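Local coordinates for vacuolar protein sorting 29 (Cryptosporidium parvum, PDB 2A22) that probably acts as a subunit of the retromer complex in endosomal protein sorting, built on a calcineurin-like phosphoesterase fold, at residues 32-36 and 148-152; 39-44 and 169-173; 47-51 and 181-185. All coordinates share one frame; numbering follows the deposited sequence.

Contact 1: residues 32-36 and 148-152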
loop_
_atom_site.group_PDB
_atom_site.type_symbol
_atom_site.label_atom_id
_atom_site.label_comp_id
_atom_site.label_asym_id
_atom_site.label_seq_id
_atom_site.Cartn_x
_atom_site.Cartn_y
_atom_site.Cartn_z
ATOM N N GLY A 32 0.525 -1.527 -3.927
ATOM C CA GLY A 32 0.579 -0.491 -4.950
ATOM C C GLY A 32 1.661 -0.728 -6.006
ATOM O O GLY A 32 2.276 -1.802 -6.064
ATOM N N ASP A 33 1.851 0.272 -6.871
ATOM C CA ASP A 33 2.929 0.258 -7.871
ATOM C C ASP A 33 2.835 -0.998 -8.716
ATOM O O ASP A 33 3.855 -1.687 -8.934
ATOM C CB ASP A 33 4.284 0.379 -7.167
ATOM C CG ASP A 33 4.508 1.784 -6.613
ATOM O OD1 ASP A 33 4.373 2.745 -7.403
ATOM O OD2 ASP A 33 4.790 1.933 -5.409
ATOM N N LEU A 34 1.595 -1.299 -9.127
ATOM C CA LEU A 34 1.266 -2.385 -10.048
ATOM C C LEU A 34 1.813 -2.081 -11.424
ATOM O O LEU A 34 2.414 -2.948 -12.055
ATOM C CB LEU A 34 -0.255 -2.611 -10.139
ATOM C CG LEU A 34 -0.969 -3.353 -8.996
ATOM C CD1 LEU A 34 -0.982 -2.566 -7.663
ATOM C CD2 LEU A 34 -2.411 -3.655 -9.436
ATOM N N LYS A 35 1.600 -0.853 -11.883
ATOM C CA LYS A 35 2.113 -0.422 -13.189
ATOM C C LYS A 35 1.658 -1.340 -14.336
ATOM O O LYS A 35 2.417 -1.631 -15.260
ATOM C CB LYS A 35 3.641 -0.268 -13.150
ATOM C CG LYS A 35 4.023 0.986 -12.419
ATOM C CD LYS A 35 5.489 1.085 -12.126
ATOM C CE LYS A 35 5.665 2.136 -11.024
ATOM N NZ LYS A 35 7.021 2.703 -10.943
ATOM N N ILE A 36 0.419 -1.802 -14.236
ATOM C CA ILE A 36 -0.251 -2.560 -15.298
ATOM C C ILE A 36 -0.977 -1.556 -16.183
ATOM O O ILE A 36 -1.637 -0.655 -15.656
ATOM C CB ILE A 36 -1.282 -3.584 -14.701
ATOM C CG1 ILE A 36 -0.575 -4.566 -13.756
ATOM C CG2 ILE A 36 -1.957 -4.351 -15.786
ATOM C CD1 ILE A 36 -1.516 -5.522 -13.044
ATOM N N GLY A 148 4.552 4.583 -1.360
ATOM C CA GLY A 148 5.133 3.673 -2.350
ATOM C C GLY A 148 6.211 4.345 -3.180
ATOM O O GLY A 148 7.218 4.852 -2.651
ATOM N N HIS A 149 5.991 4.330 -4.489
ATOM C CA HIS A 149 6.818 5.010 -5.482
ATOM C C HIS A 149 8.185 4.398 -5.798
ATOM O O HIS A 149 8.552 4.250 -6.957
ATOM C CB HIS A 149 6.954 6.529 -5.201
ATOM C CG HIS A 149 7.703 7.243 -6.276
ATOM N ND1 HIS A 149 7.185 7.419 -7.544
ATOM C CD2 HIS A 149 8.966 7.735 -6.311
ATOM C CE1 HIS A 149 8.081 8.025 -8.304
ATOM N NE2 HIS A 149 9.167 8.232 -7.579
ATOM N N THR A 150 8.935 4.031 -4.772
ATOM C CA THR A 150 10.338 3.632 -4.958
ATOM C C THR A 150 10.573 2.141 -5.255
ATOM O O THR A 150 11.698 1.743 -5.591
ATOM C CB THR A 150 11.117 4.008 -3.729
ATOM O OG1 THR A 150 10.553 3.323 -2.599
ATOM C CG2 THR A 150 11.004 5.532 -3.496
ATOM N N HIS A 151 9.528 1.317 -5.099
ATOM C CA HIS A 151 9.635 -0.168 -5.197
ATOM C C HIS A 151 10.523 -0.810 -4.130
ATOM O O HIS A 151 10.943 -1.956 -4.280
ATOM C CB HIS A 151 10.083 -0.641 -6.614
ATOM C CG HIS A 151 9.115 -0.288 -7.713
ATOM N ND1 HIS A 151 9.041 -0.996 -8.895
ATOM C CD2 HIS A 151 8.180 0.689 -7.801
ATOM C CE1 HIS A 151 8.115 -0.462 -9.666
ATOM N NE2 HIS A 151 7.576 0.562 -9.026
ATOM N N LYS A 152 10.779 -0.090 -3.046
ATOM C CA LYS A 152 11.541 -0.618 -1.961
ATOM C C LYS A 152 10.634 -1.008 -0.815
ATOM O O LYS A 152 10.148 -0.148 -0.062
ATOM C CB LYS A 152 12.585 0.378 -1.455
ATOM C CG LYS A 152 13.620 -0.324 -0.543
ATOM C CD LYS A 152 14.597 0.628 0.118
ATOM C CE LYS A 152 15.855 -0.174 0.559
ATOM N NZ LYS A 152 16.873 0.632 1.321
HETATM O O HOH W 1 7.078 1.042 -3.660
HETATM O O HOH W 2 6.837 4.820 -9.269
#
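The carboxylate of Asp33 reaches across to the turn at His149, whose backbone N donates to OD2 at 2.8 Å. The amide arrives on the syn side, 18° out of the carboxylate plane, and the hydrogen bond is bent, with 137° at the hydrogen. Gly148 CA lies 3.5 Å from the same oxygen; lacking a side chain, this glycine lets the carboxylate settle there. A water bridges OD2, at 3.0 Å, and His151 N, accepting from the latter. Beside it, extended Lys35 lets NZ donate a hydrogen bond to His151 NE2 at 2.9 Å, though from 36° out of the imidazole plane. A second water accepts from Lys35 NZ and donates to His149 O, so the ammonium reaches His151 directly and the backbone of His149 through water. Gly148 to His151 spell the metallophosphoesterase Gly-His-x-His motif, whereas Lys35 stands where the Asp-x-His motif has its histidine. His149 sends CB away from Asp33; its ring meets His120 and Trp127, ND1 bonds to His120, and these two histidines with Asp87 outline a possible, unconfirmed metal site. The loops follow strands 26-31 and 144-147, one from each sheet of the sandwich; Leu34 and Ile36 touch Tyr70 of helix 68-77.

Contact 2: residues 39-44 and 169-173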
loop_
_atom_site.group_PDB
_atom_site.type_symbol
_atom_site.label_atom_id
_atom_site.label_comp_id
_atom_site.label_asym_id
_atom_site.label_seq_id
_atom_site.Cartn_x
_atom_site.Cartn_y
_atom_site.Cartn_z
ATOM N N GLY A 39 4.328 -1.909 -17.155
ATOM C CA GLY A 39 5.460 -2.641 -16.614
ATOM C C GLY A 39 5.179 -4.083 -16.246
ATOM O O GLY A 39 6.105 -4.821 -15.893
ATOM N N ALA A 40 3.908 -4.473 -16.304
ATOM C CA ALA A 40 3.438 -5.832 -15.971
ATOM C C ALA A 40 2.018 -6.065 -16.513
ATOM O O ALA A 40 1.293 -5.117 -16.751
ATOM C CB ALA A 40 3.454 -6.045 -14.485
ATOM N N LYS A 41 1.616 -7.322 -16.708
ATOM C CA LYS A 41 0.248 -7.596 -17.182
ATOM C C LYS A 41 -0.766 -8.018 -16.110
ATOM O O LYS A 41 -1.985 -7.951 -16.323
ATOM C CB LYS A 41 0.232 -8.613 -18.340
ATOM C CG LYS A 41 0.930 -9.919 -18.093
ATOM C CD LYS A 41 0.418 -10.959 -19.115
ATOM C CE LYS A 41 0.956 -12.352 -18.844
ATOM N NZ LYS A 41 0.292 -13.358 -19.740
ATOM N N GLU A 42 -0.263 -8.453 -14.964
ATOM C CA GLU A 42 -1.103 -9.108 -13.973
ATOM C C GLU A 42 -0.361 -9.218 -12.654
ATOM O O GLU A 42 0.860 -9.024 -12.591
ATOM C CB GLU A 42 -1.513 -10.514 -14.475
ATOM C CG GLU A 42 -0.328 -11.425 -14.640
ATOM C CD GLU A 42 -0.630 -12.752 -15.347
ATOM O OE1 GLU A 42 -1.747 -12.942 -15.900
ATOM O OE2 GLU A 42 0.292 -13.605 -15.349
ATOM N N LEU A 43 -1.117 -9.509 -11.602
ATOM C CA LEU A 43 -0.552 -9.884 -10.298
ATOM C C LEU A 43 -0.079 -11.332 -10.381
ATOM O O LEU A 43 -0.667 -12.130 -11.123
ATOM C CB LEU A 43 -1.615 -9.746 -9.201
ATOM C CG LEU A 43 -2.103 -8.308 -8.918
ATOM C CD1 LEU A 43 -3.351 -8.334 -8.028
ATOM C CD2 LEU A 43 -1.028 -7.503 -8.260
ATOM N N PRO A 44 0.981 -11.687 -9.629
ATOM C CA PRO A 44 1.404 -13.086 -9.597
ATOM C C PRO A 44 0.225 -13.977 -9.214
ATOM O O PRO A 44 -0.591 -13.606 -8.345
ATOM C CB PRO A 44 2.447 -13.095 -8.478
ATOM C CG PRO A 44 2.996 -11.728 -8.529
ATOM C CD PRO A 44 1.836 -10.846 -8.779
ATOM N N ALA A 169 3.551 -4.462 -6.206
ATOM C CA ALA A 169 2.767 -5.695 -6.144
ATOM C C ALA A 169 3.057 -6.659 -7.307
ATOM O O ALA A 169 2.779 -7.846 -7.211
ATOM C CB ALA A 169 1.275 -5.354 -6.163
ATOM N N THR A 170 3.490 -6.116 -8.443
ATOM C CA THR A 170 3.654 -6.905 -9.684
ATOM C C THR A 170 5.120 -7.278 -9.984
ATOM O O THR A 170 5.387 -8.145 -10.821
ATOM C CB THR A 170 3.092 -6.143 -10.918
ATOM O OG1 THR A 170 3.702 -4.837 -11.025
ATOM C CG2 THR A 170 1.572 -6.021 -10.823
ATOM N N GLY A 171 6.058 -6.612 -9.316
ATOM C CA GLY A 171 7.463 -6.736 -9.689
ATOM C C GLY A 171 7.845 -5.930 -10.928
ATOM O O GLY A 171 8.924 -6.141 -11.502
ATOM N N ALA A 172 6.973 -5.008 -11.332
ATOM C CA ALA A 172 7.263 -4.050 -12.404
ATOM C C ALA A 172 8.576 -3.334 -12.121
ATOM O O ALA A 172 8.893 -3.046 -10.947
ATOM C CB ALA A 172 6.118 -3.031 -12.546
ATOM N N PHE A 173 9.338 -3.053 -13.181
ATOM C CA PHE A 173 10.676 -2.462 -13.004
ATOM C C PHE A 173 10.592 -0.966 -12.680
ATOM O O PHE A 173 9.835 -0.228 -13.304
ATOM C CB PHE A 173 11.591 -2.700 -14.229
ATOM C CG PHE A 173 13.043 -2.279 -14.027
ATOM C CD1 PHE A 173 13.990 -3.175 -13.500
ATOM C CD2 PHE A 173 13.478 -1.014 -14.410
ATOM C CE1 PHE A 173 15.351 -2.788 -13.323
ATOM C CE2 PHE A 173 14.860 -0.624 -14.266
ATOM C CZ PHE A 173 15.769 -1.501 -13.702
HETATM O O HOH W 3 8.781 -4.350 -15.772
HETATM O O HOH W 4 3.261 -9.788 -11.921
#
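Thr170 lodges inside the curve of loop 39-44, where its CB and CG2 pack while OG1 is bonded elsewhere. CB lies 3.6 Å from Ala40 CB, a methyl small enough for the two backbones to approach closely. At the first branch, OG1 sits between the backbone N and the carbonyl carbon (chi1 55°), where it can accept from Ala172 N at 3.3 Å and also bond to Leu34 O outside these segments. The first of these bonds closes an ST turn, within which Gly171 has a positive phi that glycine adopts readily. The turn belongs to the long connection from strand 161-165 of one sheet to strand 183-190 of the other in this phosphoesterase-like sandwich. At the second branch, CG2 reaches Glu42 O at 3.6 Å and Leu43 CD2 at 3.9 Å, crossing the leucine side chain at about a right angle. Leu43 CD2 also packs 3.8 Å from Ala169 CB, while its side chain touches Met73 of helix 68-77. No direct hydrogen bond joins the two loops. One water instead donates to Glu42 O at 2.6 Å and to Thr170 O, and another links Gly39 O to Phe173 N at the solvent-facing end.

Contact 3: residues 47-51 and 181-185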
loop_
_atom_site.group_PDB
_atom_site.type_symbol
_atom_site.label_atom_id
_atom_site.label_comp_id
_atom_site.label_asym_id
_atom_site.label_seq_id
_atom_site.Cartn_x
_atom_site.Cartn_y
_atom_site.Cartn_z
ATOM N N PHE A 47 -0.266 -15.049 -5.519
ATOM C CA PHE A 47 -0.798 -14.053 -4.585
ATOM C C PHE A 47 -2.313 -14.111 -4.594
ATOM O O PHE A 47 -2.979 -13.394 -3.832
ATOM C CB PHE A 47 -0.406 -12.614 -5.023
ATOM C CG PHE A 47 1.029 -12.212 -4.704
ATOM C CD1 PHE A 47 1.956 -13.127 -4.146
ATOM C CD2 PHE A 47 1.473 -10.922 -5.014
ATOM C CE1 PHE A 47 3.277 -12.739 -3.852
ATOM C CE2 PHE A 47 2.795 -10.524 -4.731
ATOM C CZ PHE A 47 3.696 -11.431 -4.157
ATOM N N ARG A 48 -2.852 -14.927 -5.498
ATOM C CA ARG A 48 -4.270 -14.880 -5.860
ATOM C C ARG A 48 -5.184 -15.101 -4.675
ATOM O O ARG A 48 -6.043 -14.271 -4.382
ATOM C CB ARG A 48 -4.582 -15.890 -6.977
ATOM C CG ARG A 48 -6.074 -15.929 -7.398
ATOM C CD ARG A 48 -6.353 -17.021 -8.402
ATOM N NE ARG A 48 -7.787 -17.326 -8.455
ATOM C CZ ARG A 48 -8.350 -18.212 -9.285
ATOM N NH1 ARG A 48 -7.606 -18.898 -10.154
ATOM N NH2 ARG A 48 -9.664 -18.411 -9.242
ATOM N N GLU A 49 -4.980 -16.217 -3.998
ATOM C CA GLU A 49 -5.800 -16.592 -2.877
ATOM C C GLU A 49 -5.507 -15.740 -1.658
ATOM O O GLU A 49 -6.423 -15.436 -0.886
ATOM C CB GLU A 49 -5.624 -18.080 -2.563
ATOM C CG GLU A 49 -6.369 -18.984 -3.553
ATOM C CD GLU A 49 -6.304 -20.462 -3.181
ATOM O OE1 GLU A 49 -5.416 -20.871 -2.377
ATOM O OE2 GLU A 49 -7.150 -21.227 -3.710
ATOM N N LEU A 50 -4.246 -15.335 -1.493
ATOM C CA LEU A 50 -3.894 -14.419 -0.417
ATOM C C LEU A 50 -4.711 -13.129 -0.496
ATOM O O LEU A 50 -5.275 -12.702 0.511
ATOM C CB LEU A 50 -2.387 -14.135 -0.383
ATOM C CG LEU A 50 -1.512 -15.187 0.318
ATOM C CD1 LEU A 50 -0.038 -14.895 0.063
ATOM C CD2 LEU A 50 -1.778 -15.344 1.836
ATOM N N LEU A 51 -4.793 -12.534 -1.692
ATOM C CA LEU A 51 -5.628 -11.347 -1.938
ATOM C C LEU A 51 -7.149 -11.580 -1.977
ATOM O O LEU A 51 -7.922 -10.627 -1.891
ATOM C CB LEU A 51 -5.155 -10.623 -3.203
ATOM C CG LEU A 51 -3.632 -10.353 -3.209
ATOM C CD1 LEU A 51 -3.102 -9.954 -4.569
ATOM C CD2 LEU A 51 -3.235 -9.344 -2.140
ATOM N N PRO A 181 11.259 -7.592 -5.925
ATOM C CA PRO A 181 10.333 -8.701 -6.186
ATOM C C PRO A 181 8.900 -8.197 -6.089
ATOM O O PRO A 181 8.695 -7.111 -5.538
ATOM C CB PRO A 181 10.654 -9.688 -5.058
ATOM C CG PRO A 181 11.094 -8.833 -3.933
ATOM C CD PRO A 181 11.856 -7.663 -4.575
ATOM N N PRO A 182 7.916 -8.955 -6.641
ATOM C CA PRO A 182 6.503 -8.639 -6.306
ATOM C C PRO A 182 6.299 -8.755 -4.791
ATOM O O PRO A 182 6.839 -9.681 -4.155
ATOM C CB PRO A 182 5.690 -9.716 -7.057
ATOM C CG PRO A 182 6.687 -10.239 -8.196
ATOM C CD PRO A 182 8.051 -10.119 -7.553
ATOM N N SER A 183 5.585 -7.806 -4.205
ATOM C CA SER A 183 5.342 -7.816 -2.748
ATOM C C SER A 183 4.080 -7.042 -2.395
ATOM O O SER A 183 3.572 -6.267 -3.215
ATOM C CB SER A 183 6.531 -7.223 -1.975
ATOM O OG SER A 183 6.748 -5.854 -2.349
ATOM N N PHE A 184 3.587 -7.275 -1.174
ATOM C CA PHE A 184 2.501 -6.521 -0.567
ATOM C C PHE A 184 2.555 -6.810 0.943
ATOM O O PHE A 184 3.367 -7.637 1.401
ATOM C CB PHE A 184 1.131 -6.888 -1.184
ATOM C CG PHE A 184 0.684 -8.311 -0.882
ATOM C CD1 PHE A 184 -0.050 -8.607 0.280
ATOM C CD2 PHE A 184 0.993 -9.346 -1.760
ATOM C CE1 PHE A 184 -0.471 -9.915 0.556
ATOM C CE2 PHE A 184 0.602 -10.654 -1.495
ATOM C CZ PHE A 184 -0.150 -10.940 -0.332
ATOM N N MET A 185 1.684 -6.142 1.697
ATOM C CA MET A 185 1.575 -6.357 3.135
ATOM C C MET A 185 0.131 -6.586 3.555
ATOM O O MET A 185 -0.808 -6.023 2.978
ATOM C CB MET A 185 2.122 -5.160 3.899
ATOM C CG MET A 185 3.598 -4.933 3.671
ATOM S SD MET A 185 4.063 -3.379 4.389
ATOM C CE MET A 185 5.823 -3.445 4.087
#
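Phe47 O accepts a backbone hydrogen bond from Leu51 N at 2.9 Å, an i to i+4 bond at the start of the short, weakly bonded helix about 48-51, and both residues come round to Phe184 on strand 183-190. No hydrogen bond crosses between the segments; the meeting is made by rings and methyls. Phe184 turns its edge into the face of Phe47 in a T-shaped pair, with centroids 4.9 Å apart and planes 80° from one another. Its CE2 stands over the centre of the Phe47 ring, 3.5 Å above the plane. The Phe184 ring gets there because CG lies between the backbone N and the carbonyl carbon (chi1 67°), throwing the ring off the strand toward the helix. Leu51 covers one face of Phe184: CD2 is 3.8 Å from the ring centroid and only 8° off the normal, a CH-pi contact made by the methyl at the end of a branched side chain. Leu50 adds its CB, 3.9 Å from Phe184 CZ. Farther along, the edge of the Phe47 ring meets Pro182 O, 3.6 Å from CZ, while Pro182 CB lies 3.8 Å from Phe47 CE2, out of the plane on the side opposite Phe184 CE2. Ser183, next along the chain, has CB pointing away from the helix, and its hydroxyl is hydrogen-bonded to Pro166 O. Helix 48-52 thus lies against the larger sheet where strand 183-190 runs between strands 26-31 and 193-202; Phe184 also touches Leu29 and Ile31 and stacks with Tyr199. Dispersion and the weak electrostatics of a ring edge against a ring face carry the contact, so it depends on close fit rather than on charge.

How the contacts relate
The three contacts form a chain leading away from the possible metal site, which shares His149 with contact 1. Contacts 1 and 2 have centres 9 Å apart and are stitched together by backbone, Gly32 O lying 3.0 Å from Ala169 N in a probable hydrogen bond. Contacts 2 and 3, with centres 11 Å apart, meet through apolar groups gathered round Ala169 O, which is 3.5 Å from Pro182 CB and 3.6 Å from Phe47 CE2. Contacts 1 and 3 do not touch, their nearest atoms being about 5 Å apart. The polar, water-bridged end by the histidines thus gives way to a hydrophobic one, while the alternating segments tie residues 32-51 repeatedly to the later half of the domain.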